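Local atomic coordinates of LAE5 (Uncultured bacterium, PDB entry 5JD3), a protein that probably hydrolyses carboxylic ester bonds as an esterase of the GDSL-like lipase/acylhydrolase family. Residues N83-W95 with R128-L142. Residues are numbered along the deposited sequence; the frame is centred on the assembly and turned at random.
Sequences NSGNTVRDLAARW and RHVCPEEYEKTLDEL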
loop_
_atom_site.group_PDB
_atom_site.type_symbol
_atom_site.label_atom_id
_atom_site.label_comp_id
_atom_site.label_asym_id
_atom_site.label_seq_id
_atom_site.Cartn_x
_atom_site.Cartn_y
_atom_site.Cartn_z
ATOM N N ASN A 83 -5.057 1.479 8.388
ATOM C CA ASN A 83 -5.607 0.869 9.597
ATOM C C ASN A 83 -5.151 -0.578 9.741
ATOM O O ASN A 83 -5.373 -1.391 8.849
ATOM C CB ASN A 83 -7.137 0.929 9.585
ATOM C CG ASN A 83 -7.672 2.335 9.779
ATOM O OD1 ASN A 83 -6.926 3.313 9.723
ATOM N ND2 ASN A 83 -8.975 2.443 10.005
ATOM N N SER A 84 -4.523 -0.897 10.869
ATOM C CA SER A 84 -3.981 -2.234 11.102
ATOM C C SER A 84 -5.049 -3.327 11.055
ATOM O O SER A 84 -6.179 -3.125 11.496
ATOM C CB SER A 84 -3.259 -2.284 12.451
ATOM O OG SER A 84 -2.191 -1.354 12.492
ATOM N N GLY A 85 -4.677 -4.482 10.511
ATOM C CA GLY A 85 -5.557 -5.638 10.469
ATOM C C GLY A 85 -6.570 -5.608 9.340
ATOM O O GLY A 85 -7.307 -6.571 9.130
ATOM N N ASN A 86 -6.595 -4.503 8.603
ATOM C CA ASN A 86 -7.601 -4.292 7.567
ATOM C C ASN A 86 -7.481 -5.213 6.361
ATOM O O ASN A 86 -6.384 -5.494 5.876
ATOM C CB ASN A 86 -7.556 -2.841 7.085
ATOM C CG ASN A 86 -8.467 -1.933 7.884
ATOM O OD1 ASN A 86 -9.143 -1.068 7.324
ATOM N ND2 ASN A 86 -8.501 -2.131 9.196
ATOM N N THR A 87 -8.631 -5.683 5.888
ATOM C CA THR A 87 -8.728 -6.348 4.598
ATOM C C THR A 87 -9.380 -5.375 3.624
ATOM O O THR A 87 -9.697 -4.245 3.996
ATOM C CB THR A 87 -9.548 -7.649 4.678
ATOM O OG1 THR A 87 -10.899 -7.345 5.044
ATOM C CG2 THR A 87 -8.947 -8.597 5.706
ATOM N N VAL A 88 -9.585 -5.804 2.384
ATOM C CA VAL A 88 -10.253 -4.952 1.407
ATOM C C VAL A 88 -11.723 -4.794 1.798
ATOM O O VAL A 88 -12.390 -3.842 1.392
ATOM C CB VAL A 88 -10.133 -5.520 -0.026
ATOM C CG1 VAL A 88 -11.027 -6.738 -0.205
ATOM C CG2 VAL A 88 -10.468 -4.448 -1.055
ATOM N N ARG A 89 -12.212 -5.731 2.607
ATOM C CA ARG A 89 -13.563 -5.672 3.145
ATOM C C ARG A 89 -13.702 -4.500 4.113
ATOM O O ARG A 89 -14.705 -3.785 4.103
ATOM C CB ARG A 89 -13.912 -6.988 3.845
ATOM C CG ARG A 89 -15.339 -7.079 4.356
ATOM C CD ARG A 89 -15.555 -8.362 5.150
ATOM N NE ARG A 89 -15.602 -9.543 4.292
ATOM C CZ ARG A 89 -15.037 -10.709 4.591
ATOM N NH1 ARG A 89 -14.370 -10.854 5.730
ATOM N NH2 ARG A 89 -15.134 -11.730 3.751
ATOM N N ASP A 90 -12.682 -4.307 4.944
ATOM C CA ASP A 90 -12.667 -3.214 5.909
ATOM C C ASP A 90 -12.508 -1.860 5.221
ATOM O O ASP A 90 -13.072 -0.860 5.664
ATOM C CB ASP A 90 -11.540 -3.413 6.926
ATOM C CG ASP A 90 -11.688 -4.698 7.715
ATOM O OD1 ASP A 90 -12.838 -5.102 7.989
ATOM O OD2 ASP A 90 -10.654 -5.305 8.064
ATOM N N LEU A 91 -11.733 -1.840 4.142
ATOM C CA LEU A 91 -11.494 -0.615 3.384
ATOM C C LEU A 91 -12.779 -0.066 2.778
ATOM O O LEU A 91 -13.038 1.136 2.831
ATOM C CB LEU A 91 -10.465 -0.863 2.278
ATOM C CG LEU A 91 -9.034 -0.392 2.539
ATOM C CD1 LEU A 91 -8.498 -0.969 3.838
ATOM C CD2 LEU A 91 -8.134 -0.760 1.369
ATOM N N ALA A 92 -13.580 -0.956 2.204
ATOM C CA ALA A 92 -14.819 -0.567 1.540
ATOM C C ALA A 92 -15.819 0.040 2.519
ATOM O O ALA A 92 -16.612 0.905 2.151
ATOM C CB ALA A 92 -15.434 -1.766 0.835
ATOM N N ALA A 93 -15.769 -0.413 3.768
ATOM C CA ALA A 93 -16.714 0.034 4.785
ATOM C C ALA A 93 -16.455 1.474 5.224
ATOM O O ALA A 93 -17.369 2.168 5.666
ATOM C CB ALA A 93 -16.668 -0.897 5.987
ATOM N N ARG A 94 -15.209 1.921 5.098
ATOM C CA ARG A 94 -14.835 3.254 5.557
ATOM C C ARG A 94 -14.351 4.144 4.419
ATOM O O ARG A 94 -13.829 5.233 4.655
ATOM C CB ARG A 94 -13.751 3.160 6.634
ATOM C CG ARG A 94 -12.423 2.597 6.145
ATOM C CD ARG A 94 -11.446 2.436 7.300
ATOM N NE ARG A 94 -10.153 1.906 6.873
ATOM C CZ ARG A 94 -9.127 2.657 6.486
ATOM N NH1 ARG A 94 -9.237 3.978 6.463
ATOM N NH2 ARG A 94 -7.988 2.084 6.120
ATOM N N TRP A 95 -14.534 3.681 3.186
ATOM C CA TRP A 95 -14.038 4.390 2.012
ATOM C C TRP A 95 -14.648 5.783 1.877
ATOM O O TRP A 95 -13.964 6.733 1.499
ATOM C CB TRP A 95 -14.316 3.578 0.745
ATOM C CG TRP A 95 -13.531 4.034 -0.447
ATOM C CD1 TRP A 95 -13.936 4.910 -1.412
ATOM C CD2 TRP A 95 -12.201 3.633 -0.804
ATOM N NE1 TRP A 95 -12.942 5.080 -2.346
ATOM C CE2 TRP A 95 -11.867 4.306 -1.996
ATOM C CE3 TRP A 95 -11.263 2.770 -0.230
ATOM C CZ2 TRP A 95 -10.633 4.144 -2.623
ATOM C CZ3 TRP A 95 -10.038 2.610 -0.855
ATOM C CH2 TRP A 95 -9.735 3.294 -2.039
ATOM N N ARG A 128 -14.114 -15.694 8.066
ATOM C CA ARG A 128 -13.262 -14.512 8.113
ATOM C C ARG A 128 -12.516 -14.272 6.798
ATOM O O ARG A 128 -12.200 -13.132 6.449
ATOM C CB ARG A 128 -12.272 -14.649 9.278
ATOM C CG ARG A 128 -11.042 -13.765 9.200
ATOM C CD ARG A 128 -10.169 -13.926 10.432
ATOM N NE ARG A 128 -10.770 -13.303 11.608
ATOM C CZ ARG A 128 -10.639 -12.016 11.915
ATOM N NH1 ARG A 128 -9.927 -11.216 11.134
ATOM N NH2 ARG A 128 -11.220 -11.530 13.003
ATOM N N HIS A 129 -12.264 -15.347 6.059
ATOM C CA HIS A 129 -11.407 -15.295 4.877
ATOM C C HIS A 129 -11.996 -14.506 3.707
ATOM O O HIS A 129 -13.188 -14.597 3.413
ATOM C CB HIS A 129 -11.080 -16.715 4.413
ATOM C CG HIS A 129 -10.452 -17.563 5.473
ATOM N ND1 HIS A 129 -10.468 -18.941 5.431
ATOM C CD2 HIS A 129 -9.791 -17.229 6.607
ATOM C CE1 HIS A 129 -9.843 -19.419 6.493
ATOM N NE2 HIS A 129 -9.422 -18.401 7.222
ATOM N N VAL A 130 -11.139 -13.736 3.043
ATOM C CA VAL A 130 -11.522 -13.018 1.832
ATOM C C VAL A 130 -11.041 -13.783 0.601
ATOM O O VAL A 130 -9.860 -13.744 0.255
ATOM C CB VAL A 130 -10.943 -11.588 1.807
ATOM C CG1 VAL A 130 -11.359 -10.868 0.531
ATOM C CG2 VAL A 130 -11.398 -10.811 3.033
ATOM N N CYS A 131 -11.966 -14.484 -0.045
ATOM C CA CYS A 131 -11.660 -15.289 -1.224
ATOM C C CYS A 131 -11.167 -14.419 -2.382
ATOM O O CYS A 131 -11.455 -13.223 -2.422
ATOM C CB CYS A 131 -12.896 -16.090 -1.644
ATOM S SG CYS A 131 -13.458 -17.290 -0.411
ATOM N N PRO A 132 -10.408 -15.015 -3.320
ATOM C CA PRO A 132 -9.911 -14.289 -4.495
ATOM C C PRO A 132 -11.010 -13.546 -5.254
ATOM O O PRO A 132 -10.774 -12.445 -5.753
ATOM C CB PRO A 132 -9.317 -15.400 -5.362
ATOM C CG PRO A 132 -8.884 -16.431 -4.388
ATOM C CD PRO A 132 -9.895 -16.398 -3.275
ATOM N N GLU A 133 -12.195 -14.144 -5.327
ATOM C CA GLU A 133 -13.320 -13.539 -6.029
ATOM C C GLU A 133 -13.795 -12.260 -5.344
ATOM O O GLU A 133 -14.004 -11.239 -5.999
ATOM C CB GLU A 133 -14.475 -14.536 -6.141
ATOM C CG GLU A 133 -15.732 -13.962 -6.770
ATOM C CD GLU A 133 -16.794 -15.016 -7.012
ATOM O OE1 GLU A 133 -16.434 -16.205 -7.141
ATOM O OE2 GLU A 133 -17.988 -14.656 -7.071
ATOM N N GLU A 134 -13.965 -12.321 -4.026
ATOM C CA GLU A 134 -14.395 -11.155 -3.261
ATOM C C GLU A 134 -13.339 -10.058 -3.306
ATOM O O GLU A 134 -13.664 -8.876 -3.421
ATOM C CB GLU A 134 -14.693 -11.533 -1.809
ATOM C CG GLU A 134 -15.102 -10.352 -0.941
ATOM C CD GLU A 134 -15.356 -10.739 0.503
ATOM O OE1 GLU A 134 -15.197 -11.932 0.838
ATOM O OE2 GLU A 134 -15.713 -9.850 1.304
ATOM N N TYR A 135 -12.076 -10.461 -3.215
ATOM C CA TYR A 135 -10.960 -9.523 -3.259
ATOM C C TYR A 135 -10.958 -8.730 -4.562
ATOM O O TYR A 135 -10.847 -7.507 -4.547
ATOM C CB TYR A 135 -9.632 -10.264 -3.089
ATOM C CG TYR A 135 -8.415 -9.365 -3.123
ATOM C CD1 TYR A 135 -8.016 -8.661 -1.995
ATOM C CD2 TYR A 135 -7.659 -9.228 -4.281
ATOM C CE1 TYR A 135 -6.904 -7.840 -2.021
ATOM C CE2 TYR A 135 -6.545 -8.410 -4.316
ATOM C CZ TYR A 135 -6.171 -7.719 -3.183
ATOM O OH TYR A 135 -5.063 -6.904 -3.212
ATOM N N GLU A 136 -11.086 -9.432 -5.683
ATOM C CA GLU A 136 -11.113 -8.785 -6.990
ATOM C C GLU A 136 -12.315 -7.860 -7.132
ATOM O O GLU A 136 -12.168 -6.686 -7.466
ATOM C CB GLU A 136 -11.135 -9.825 -8.112
ATOM C CG GLU A 136 -11.381 -9.226 -9.489
ATOM C CD GLU A 136 -11.335 -10.259 -10.598
ATOM O OE1 GLU A 136 -11.649 -11.438 -10.332
ATOM O OE2 GLU A 136 -10.991 -9.889 -11.741
ATOM N N LYS A 137 -13.500 -8.404 -6.871
ATOM C CA LYS A 137 -14.752 -7.670 -7.017
ATOM C C LYS A 137 -14.766 -6.389 -6.187
ATOM O O LYS A 137 -15.171 -5.333 -6.670
ATOM C CB LYS A 137 -15.934 -8.559 -6.624
ATOM C CG LYS A 137 -17.299 -7.966 -6.936
ATOM C CD LYS A 137 -17.973 -8.718 -8.074
ATOM C CE LYS A 137 -19.429 -8.309 -8.224
ATOM N NZ LYS A 137 -20.102 -9.048 -9.330
ATOM N N THR A 138 -14.315 -6.489 -4.940
ATOM C CA THR A 138 -14.298 -5.343 -4.037
ATOM C C THR A 138 -13.239 -4.322 -4.446
ATOM O O THR A 138 -13.499 -3.120 -4.460
ATOM C CB THR A 138 -14.044 -5.777 -2.580
ATOM O OG1 THR A 138 -14.964 -6.815 -2.220
ATOM C CG2 THR A 138 -14.217 -4.601 -1.631
ATOM N N LEU A 139 -12.047 -4.810 -4.776
ATOM C CA LEU A 139 -10.941 -3.946 -5.180
ATOM C C LEU A 139 -11.266 -3.198 -6.468
ATOM O O LEU A 139 -11.005 -2.002 -6.587
ATOM C CB LEU A 139 -9.662 -4.766 -5.360
ATOM C CG LEU A 139 -8.366 -4.015 -5.670
ATOM C CD1 LEU A 139 -7.954 -3.155 -4.489
ATOM C CD2 LEU A 139 -7.263 -4.995 -6.035
ATOM N N ASP A 140 -11.839 -3.917 -7.428
ATOM C CA ASP A 140 -12.242 -3.332 -8.702
ATOM C C ASP A 140 -13.334 -2.289 -8.501
ATOM O O ASP A 140 -13.367 -1.266 -9.185
ATOM C CB ASP A 140 -12.721 -4.427 -9.659
ATOM C CG ASP A 140 -13.323 -3.869 -10.933
ATOM O OD1 ASP A 140 -12.567 -3.647 -11.901
ATOM O OD2 ASP A 140 -14.555 -3.660 -10.970
ATOM N N GLU A 141 -14.258 -2.541 -7.595
ATOM C CA GLU A 141 -15.333 -1.611 -7.293
ATOM C C GLU A 141 -14.870 -0.334 -6.618
ATOM O O GLU A 141 -15.332 0.723 -6.931
ATOM C CB GLU A 141 -16.487 -2.289 -6.567
ATOM C CG GLU A 141 -17.460 -1.398 -5.803
ATOM C CD GLU A 141 -18.386 -0.475 -6.639
ATOM O OE1 GLU A 141 -18.505 -0.601 -7.891
ATOM O OE2 GLU A 141 -19.028 0.416 -6.039
ATOM N N LEU A 142 -13.944 -0.455 -5.686
ATOM C CA LEU A 142 -13.389 0.730 -5.041
ATOM C C LEU A 142 -12.681 1.616 -6.059
ATOM O O LEU A 142 -12.832 2.839 -6.049
ATOM C CB LEU A 142 -12.417 0.338 -3.927
ATOM C CG LEU A 142 -13.004 -0.382 -2.712
ATOM C CD1 LEU A 142 -11.906 -0.717 -1.714
ATOM C CD2 LEU A 142 -14.087 0.462 -2.060
#
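Arg89 NH2 donates to Glu134 OE1 at 2.9 Å, on its syn lone pair, and only weakly to Glu134 OE2. Arg89 NE completes a side-on salt bridge by reaching Glu134 OE2 at 3.0 Å, though the guanidinium and carboxylate planes stay 40° apart and the bonds are bent. The arginine chain leaves its helix with CG anti to the backbone N (chi1 -176°) and bends at chi3, which carries the guanidinium across the extended Glu134 side chain. Arg89 NH1 donates to Arg128 O at 3.2 Å from above the carbonyl plane; polar partners line the guanidinium edge while the Val130 CG2 methyl packs against one face.

Farther along, the helix segments run in the same general direction, crossing at 29°, and interlock as knobs into holes. Val88 enters among Tyr135, Thr138, Leu139 and Leu142, its CG2 meeting Thr138 CG2 at 3.8 Å. Leu142 in turn fits among Val88, Leu91, Ala92 and Trp95; its CD2 lies over the five-membered ring of Trp95, offset toward the rim, in a CH-pi contact, while CD1 approaches Trp95 CE3 at 3.8 Å.

Helix 88-100 is the crossover between parallel strands 77-82 and 106-110 of the GDSL-family fold, with Leu91 and Trp95 against strand 29-34 between them; beside it, Leu139 reaches helix 168-187 and Val130 meets helix 113-121.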